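Local atomic coordinates of deacylase (Burkholderia multivorans, PDB entry 5THW), a protein that probably hydrolyses N-carbamoyl amino acids as a dizinc amidase of the peptidase M20 family, and binds N-carbamoyl-beta-alanine between its two subunits. Residues N34-M39 / D115-V120; K71-T76 / G122-I127. All blocks are in the same frame, centred on the assembly; numbering follows the deposited sequence.

Contact 1 of 2, residues N34-M39 / D115-V120. With ZN (zinc ion), chain F; ZN (zinc ion), chain E; URP (N-(aminocarbonyl)-beta-alanine), chain G.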
loop_
_atom_site.group_PDB
_atom_site.type_symbol
_atom_site.label_atom_id
_atom_site.label_comp_id
_atom_site.label_asym_id
_atom_site.label_seq_id
_atom_site.Cartn_x
_atom_site.Cartn_y
_atom_site.Cartn_z
ATOM N N ASN A 34 -10.952 -36.336 -11.774
ATOM C CA ASN A 34 -9.494 -36.410 -11.824
ATOM C C ASN A 34 -8.905 -35.298 -12.675
ATOM O O ASN A 34 -7.855 -34.744 -12.330
ATOM C CB ASN A 34 -9.040 -37.775 -12.330
ATOM C CG ASN A 34 -9.237 -38.869 -11.292
ATOM O OD1 ASN A 34 -9.349 -38.587 -10.092
ATOM N ND2 ASN A 34 -9.251 -40.122 -11.739
ATOM N N SER A 35 -9.558 -34.952 -13.787
ATOM C CA SER A 35 -9.068 -33.836 -14.589
ATOM C C SER A 35 -9.018 -32.556 -13.761
ATOM O O SER A 35 -8.097 -31.746 -13.913
ATOM C CB SER A 35 -9.933 -33.655 -15.844
ATOM O OG SER A 35 -11.261 -33.263 -15.537
ATOM N N LEU A 36 -9.995 -32.365 -12.867
ATOM C CA LEU A 36 -9.982 -31.208 -11.977
ATOM C C LEU A 36 -8.832 -31.279 -10.977
ATOM O O LEU A 36 -8.176 -30.264 -10.706
ATOM C CB LEU A 36 -11.319 -31.094 -11.249
ATOM C CG LEU A 36 -12.432 -30.456 -12.078
ATOM C CD1 LEU A 36 -13.786 -30.739 -11.458
ATOM C CD2 LEU A 36 -12.186 -28.968 -12.196
ATOM N N MET A 37 -8.586 -32.461 -10.399
ATOM C CA MET A 37 -7.464 -32.609 -9.478
ATOM C C MET A 37 -6.130 -32.394 -10.177
ATOM O O MET A 37 -5.181 -31.881 -9.570
ATOM C CB MET A 37 -7.491 -33.988 -8.817
ATOM C CG MET A 37 -8.763 -34.281 -8.042
ATOM S SD MET A 37 -9.074 -33.119 -6.694
ATOM C CE MET A 37 -10.310 -32.040 -7.419
ATOM N N GLU A 38 -6.036 -32.785 -11.446
ATOM C CA GLU A 38 -4.784 -32.622 -12.172
ATOM C C GLU A 38 -4.515 -31.151 -12.472
ATOM O O GLU A 38 -3.374 -30.683 -12.350
ATOM C CB GLU A 38 -4.820 -33.457 -13.454
ATOM C CG GLU A 38 -3.474 -33.645 -14.084
ATOM C CD GLU A 38 -2.533 -34.405 -13.166
ATOM O OE1 GLU A 38 -3.024 -35.269 -12.401
ATOM O OE2 GLU A 38 -1.310 -34.140 -13.209
ATOM N N MET A 39 -5.553 -30.412 -12.885
ATOM C CA MET A 39 -5.404 -28.984 -13.151
ATOM C C MET A 39 -5.087 -28.202 -11.884
ATOM O O MET A 39 -4.428 -27.159 -11.953
ATOM C CB MET A 39 -6.675 -28.431 -13.793
ATOM C CG MET A 39 -6.740 -28.610 -15.293
ATOM S SD MET A 39 -5.470 -27.664 -16.138
ATOM C CE MET A 39 -5.798 -26.015 -15.529
ATOM N N ASP A 115 -13.539 -22.655 -9.374
ATOM C CA ASP A 115 -13.976 -21.439 -10.047
ATOM C C ASP A 115 -13.431 -21.410 -11.478
ATOM O O ASP A 115 -12.215 -21.433 -11.690
ATOM C CB ASP A 115 -13.487 -20.233 -9.237
ATOM C CG ASP A 115 -13.994 -18.895 -9.762
ATOM O OD1 ASP A 115 -14.748 -18.853 -10.756
ATOM O OD2 ASP A 115 -13.609 -17.866 -9.165
ATOM N N GLY A 116 -14.334 -21.369 -12.458
ATOM C CA GLY A 116 -13.950 -21.306 -13.858
ATOM C C GLY A 116 -13.523 -22.618 -14.501
ATOM O O GLY A 116 -14.094 -23.041 -15.510
ATOM N N ILE A 117 -12.514 -23.271 -13.926
ATOM C CA ILE A 117 -11.941 -24.467 -14.533
ATOM C C ILE A 117 -12.975 -25.583 -14.633
ATOM O O ILE A 117 -12.923 -26.405 -15.556
ATOM C CB ILE A 117 -10.708 -24.899 -13.717
ATOM C CG1 ILE A 117 -10.002 -26.095 -14.361
ATOM C CG2 ILE A 117 -11.089 -25.148 -12.253
ATOM C CD1 ILE A 117 -9.446 -25.790 -15.754
ATOM N N TYR A 118 -13.939 -25.615 -13.709
ATOM C CA TYR A 118 -14.992 -26.630 -13.745
ATOM C C TYR A 118 -15.809 -26.535 -15.029
ATOM O O TYR A 118 -16.133 -27.558 -15.644
ATOM C CB TYR A 118 -15.882 -26.477 -12.506
ATOM C CG TYR A 118 -17.104 -27.366 -12.434
ATOM C CD1 TYR A 118 -18.327 -26.856 -12.005
ATOM C CD2 TYR A 118 -17.041 -28.712 -12.781
ATOM C CE1 TYR A 118 -19.455 -27.662 -11.925
ATOM C CE2 TYR A 118 -18.163 -29.525 -12.707
ATOM C CZ TYR A 118 -19.366 -28.995 -12.277
ATOM O OH TYR A 118 -20.483 -29.793 -12.200
ATOM N N GLY A 119 -16.138 -25.315 -15.458
ATOM C CA GLY A 119 -16.899 -25.155 -16.687
ATOM C C GLY A 119 -16.121 -25.595 -17.912
ATOM O O GLY A 119 -16.692 -26.150 -18.858
ATOM N N VAL A 120 -14.809 -25.346 -17.916
ATOM C CA VAL A 120 -13.975 -25.800 -19.023
ATOM C C VAL A 120 -13.871 -27.319 -19.018
ATOM O O VAL A 120 -14.199 -27.982 -20.009
ATOM C CB VAL A 120 -12.588 -25.136 -18.951
ATOM C CG1 VAL A 120 -11.685 -25.659 -20.052
ATOM C CG2 VAL A 120 -12.723 -23.618 -19.038
HETATM ZN ZN ZN F . -13.768 -15.947 -9.797
HETATM ZN ZN ZN E . -15.851 -17.781 -12.648
HETATM O O2 URP G . -15.914 -15.203 -9.965
HETATM C C2 URP G . -15.901 -15.092 -11.176
HETATM N N3 URP G . -15.306 -16.000 -11.938
HETATM N N1 URP G . -16.459 -14.050 -11.776
HETATM C C6 URP G . -15.680 -12.859 -12.071
HETATM C C5 URP G . -16.561 -11.642 -12.316
HETATM C C4 URP G . -17.180 -11.265 -10.995
HETATM O O42 URP G . -18.403 -11.475 -10.824
HETATM O O41 URP G . -16.444 -10.760 -10.118
HETATM O O HOH W 1 -17.072 -16.979 -14.432
#
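Leu36, Met39, Ile117 and Tyr118 make a wholly apolar, buried contact close to a dizinc site. Ile117 is shared between two residues of helix 29-39. Its CG2 branch lies 4.0 Å from Leu36 CD2, and these two side chains run past each other in opposite senses. Its other branch ends in CD1, 3.7 Å from Met39 CE. The Met39 chain bends at chi2 and chi3 (-65° and -56°), which curls it back on itself and sets CE beside the end of Ile117. The second methyl of Leu36, CD1, comes obliquely to the Tyr118 ring, 4.1 Å from Tyr118 CD2. Tyr118 OH is hydrogen-bonded to the carbonyl O of Ile414.

This is the start of helix 117-132 in the zinc-binding domain of an M20 peptidase fold. Gly116 is its N-cap residue, and its positive phi turns the chain between metal ligand and helix. Asp115, just before it, bridges the metals. Its OD2 is 2.0 Å from one zinc ion and its OD1 2.4 Å from the other. His403 and Glu150 share the first zinc, His104 and His211 the second. The urea group of N-carbamoyl-beta-alanine also spans the pair, with O2 on the first zinc and N3 on the second.

Contact 2 of 2, residues K71-T76 / G122-I127; sequences KEAGCT and GGLEVI
This is a small apolar contact between the turn that ends helix 57-72 and the middle of helix 117-132. It lies about 22 Å from the centre of the chain, between centres, and away from the metal site. Ala73, Cys75 and Ile127 carry most of it, and Leu124 adds a lighter touch through CD1.

Ile127 points toward the turn and meets it with both branches. The longer branch ends in CD1, 3.5 Å from Cys75 SG. The CG2 methyl lies 4.1 Å from Ala73 CB and 4.0 Å from Cys75 SG, so the one methyl faces both residues of the turn. The same methyl is 3.9 Å from the carbonyl O of Ala73. That oxygen is also hydrogen-bonded to ND2 of Asn131, one helical turn further along helix 117-132, which ties the turn to the same helix beside the apolar contact. Leu124 lies one turn before Ile127, and its CD1 reaches to 4.3 Å from Ala73 CB.

The thiol of Cys75 is directed inward. Its SG is anti to its own carbonyl carbon (chi1 -68°), which places it against the isoleucine. Met87 of strand 85-89 also touches the Cys75 side chain, Trp69 of helix 57-72 packs on Leu124, and Arg89 touches Ile127.

After Cys75 the chain enters strand 76-79, where Thr76 pairs with Arg88 through backbone hydrogen bonds. The reversal that brings Ala73 and Cys75 to the same helix is a Schellman motif. Gly74 is its C-prime residue with positive phi, Gly74 N bonds to Lys71 O at 3.0 Å, and Cys75 N bonds to Ala70 O.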
loop_
_atom_site.group_PDB
_atom_site.type_symbol
_atom_site.label_atom_id
_atom_site.label_comp_id
_atom_site.label_asym_id
_atom_site.label_seq_id
_atom_site.Cartn_x
_atom_site.Cartn_y
_atom_site.Cartn_z
ATOM N N LYS A 71 -7.279 -32.062 -27.709
ATOM C CA LYS A 71 -6.797 -32.680 -28.935
ATOM C C LYS A 71 -6.804 -34.196 -28.818
ATOM O O LYS A 71 -7.107 -34.901 -29.787
ATOM C CB LYS A 71 -5.391 -32.174 -29.267
ATOM C CG LYS A 71 -5.362 -30.775 -29.866
ATOM C CD LYS A 71 -3.955 -30.365 -30.268
ATOM C CE LYS A 71 -3.932 -28.963 -30.864
ATOM N NZ LYS A 71 -2.552 -28.511 -31.215
ATOM N N GLU A 72 -6.485 -34.718 -27.633
ATOM C CA GLU A 72 -6.588 -36.154 -27.409
ATOM C C GLU A 72 -8.029 -36.633 -27.500
ATOM O O GLU A 72 -8.266 -37.820 -27.756
ATOM C CB GLU A 72 -5.973 -36.519 -26.055
ATOM C CG GLU A 72 -4.456 -36.352 -26.032
ATOM C CD GLU A 72 -3.853 -36.496 -24.646
ATOM O OE1 GLU A 72 -4.612 -36.729 -23.681
ATOM O OE2 GLU A 72 -2.618 -36.356 -24.523
ATOM N N ALA A 73 -8.996 -35.737 -27.301
ATOM C CA ALA A 73 -10.408 -36.050 -27.463
ATOM C C ALA A 73 -10.926 -35.743 -28.868
ATOM O O ALA A 73 -12.143 -35.731 -29.080
ATOM C CB ALA A 73 -11.234 -35.293 -26.425
ATOM N N GLY A 74 -10.036 -35.492 -29.825
ATOM C CA GLY A 74 -10.440 -35.278 -31.201
ATOM C C GLY A 74 -10.853 -33.869 -31.551
ATOM O O GLY A 74 -11.496 -33.669 -32.587
ATOM N N CYS A 75 -10.502 -32.884 -30.734
ATOM C CA CYS A 75 -10.874 -31.500 -30.986
ATOM C C CYS A 75 -9.860 -30.805 -31.884
ATOM O O CYS A 75 -8.656 -31.066 -31.805
ATOM C CB CYS A 75 -10.996 -30.733 -29.670
ATOM S SG CYS A 75 -12.371 -31.258 -28.647
ATOM N N THR A 76 -10.359 -29.920 -32.745
ATOM C CA THR A 76 -9.520 -28.941 -33.420
ATOM C C THR A 76 -9.522 -27.652 -32.609
ATOM O O THR A 76 -10.551 -27.253 -32.054
ATOM C CB THR A 76 -10.004 -28.678 -34.851
ATOM O OG1 THR A 76 -11.391 -28.315 -34.842
ATOM C CG2 THR A 76 -9.811 -29.915 -35.714
ATOM N N GLY A 122 -15.686 -29.513 -17.452
ATOM C CA GLY A 122 -16.990 -30.114 -17.674
ATOM C C GLY A 122 -17.339 -30.199 -19.148
ATOM O O GLY A 122 -17.884 -31.205 -19.608
ATOM N N GLY A 123 -17.002 -29.157 -19.914
ATOM C CA GLY A 123 -17.224 -29.217 -21.350
ATOM C C GLY A 123 -16.349 -30.258 -22.020
ATOM O O GLY A 123 -16.785 -30.952 -22.942
ATOM N N LEU A 124 -15.110 -30.395 -21.548
ATOM C CA LEU A 124 -14.240 -31.458 -22.036
ATOM C C LEU A 124 -14.847 -32.827 -21.757
ATOM O O LEU A 124 -14.790 -33.728 -22.603
ATOM C CB LEU A 124 -12.864 -31.335 -21.385
ATOM C CG LEU A 124 -11.832 -32.421 -21.687
ATOM C CD1 LEU A 124 -11.558 -32.532 -23.191
ATOM C CD2 LEU A 124 -10.552 -32.145 -20.910
ATOM N N GLU A 125 -15.438 -33.001 -20.576
ATOM C CA GLU A 125 -16.079 -34.269 -20.271
ATOM C C GLU A 125 -17.291 -34.505 -21.167
ATOM O O GLU A 125 -17.610 -35.656 -21.492
ATOM C CB GLU A 125 -16.459 -34.321 -18.793
ATOM C CG GLU A 125 -17.262 -35.550 -18.413
ATOM C CD GLU A 125 -16.492 -36.845 -18.633
ATOM O OE1 GLU A 125 -17.144 -37.870 -18.921
ATOM O OE2 GLU A 125 -15.242 -36.833 -18.543
ATOM N N VAL A 126 -17.968 -33.435 -21.589
ATOM C CA VAL A 126 -19.072 -33.591 -22.532
ATOM C C VAL A 126 -18.571 -34.182 -23.841
ATOM O O VAL A 126 -19.167 -35.116 -24.394
ATOM C CB VAL A 126 -19.775 -32.244 -22.764
ATOM C CG1 VAL A 126 -20.719 -32.348 -23.949
ATOM C CG2 VAL A 126 -20.517 -31.807 -21.502
ATOM N N ILE A 127 -17.452 -33.656 -24.349
ATOM C CA ILE A 127 -16.892 -34.154 -25.602
ATOM C C ILE A 127 -16.444 -35.604 -25.454
ATOM O O ILE A 127 -16.676 -36.432 -26.342
ATOM C CB ILE A 127 -15.757 -33.234 -26.082
ATOM C CG1 ILE A 127 -16.358 -31.901 -26.529
ATOM C CG2 ILE A 127 -14.973 -33.879 -27.222
ATOM C CD1 ILE A 127 -15.352 -30.843 -26.843
#

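Overall arrangement
Both contacts use helix 117-132. Contact 1 takes its first turn and contact 2 its middle, and their centres are 13 Å apart. The partners, helix 29-39 and the end of helix 57-72, are consecutive helices in the chain. Helix 57-72 also reaches contact 1: Ile66 touches Ile117 and Val120, and Trp69 touches Met39. Trp69 packs on Leu124 of contact 2 as well, so it joins the two. Only contact 1 holds a metal ligand, Asp115. Within it, the side chains of Tyr118 and Ile117 lie about 6 Å and about 7 Å from the side chains of His211 and His104, respectively. Contact 2 is remote from the zinc site.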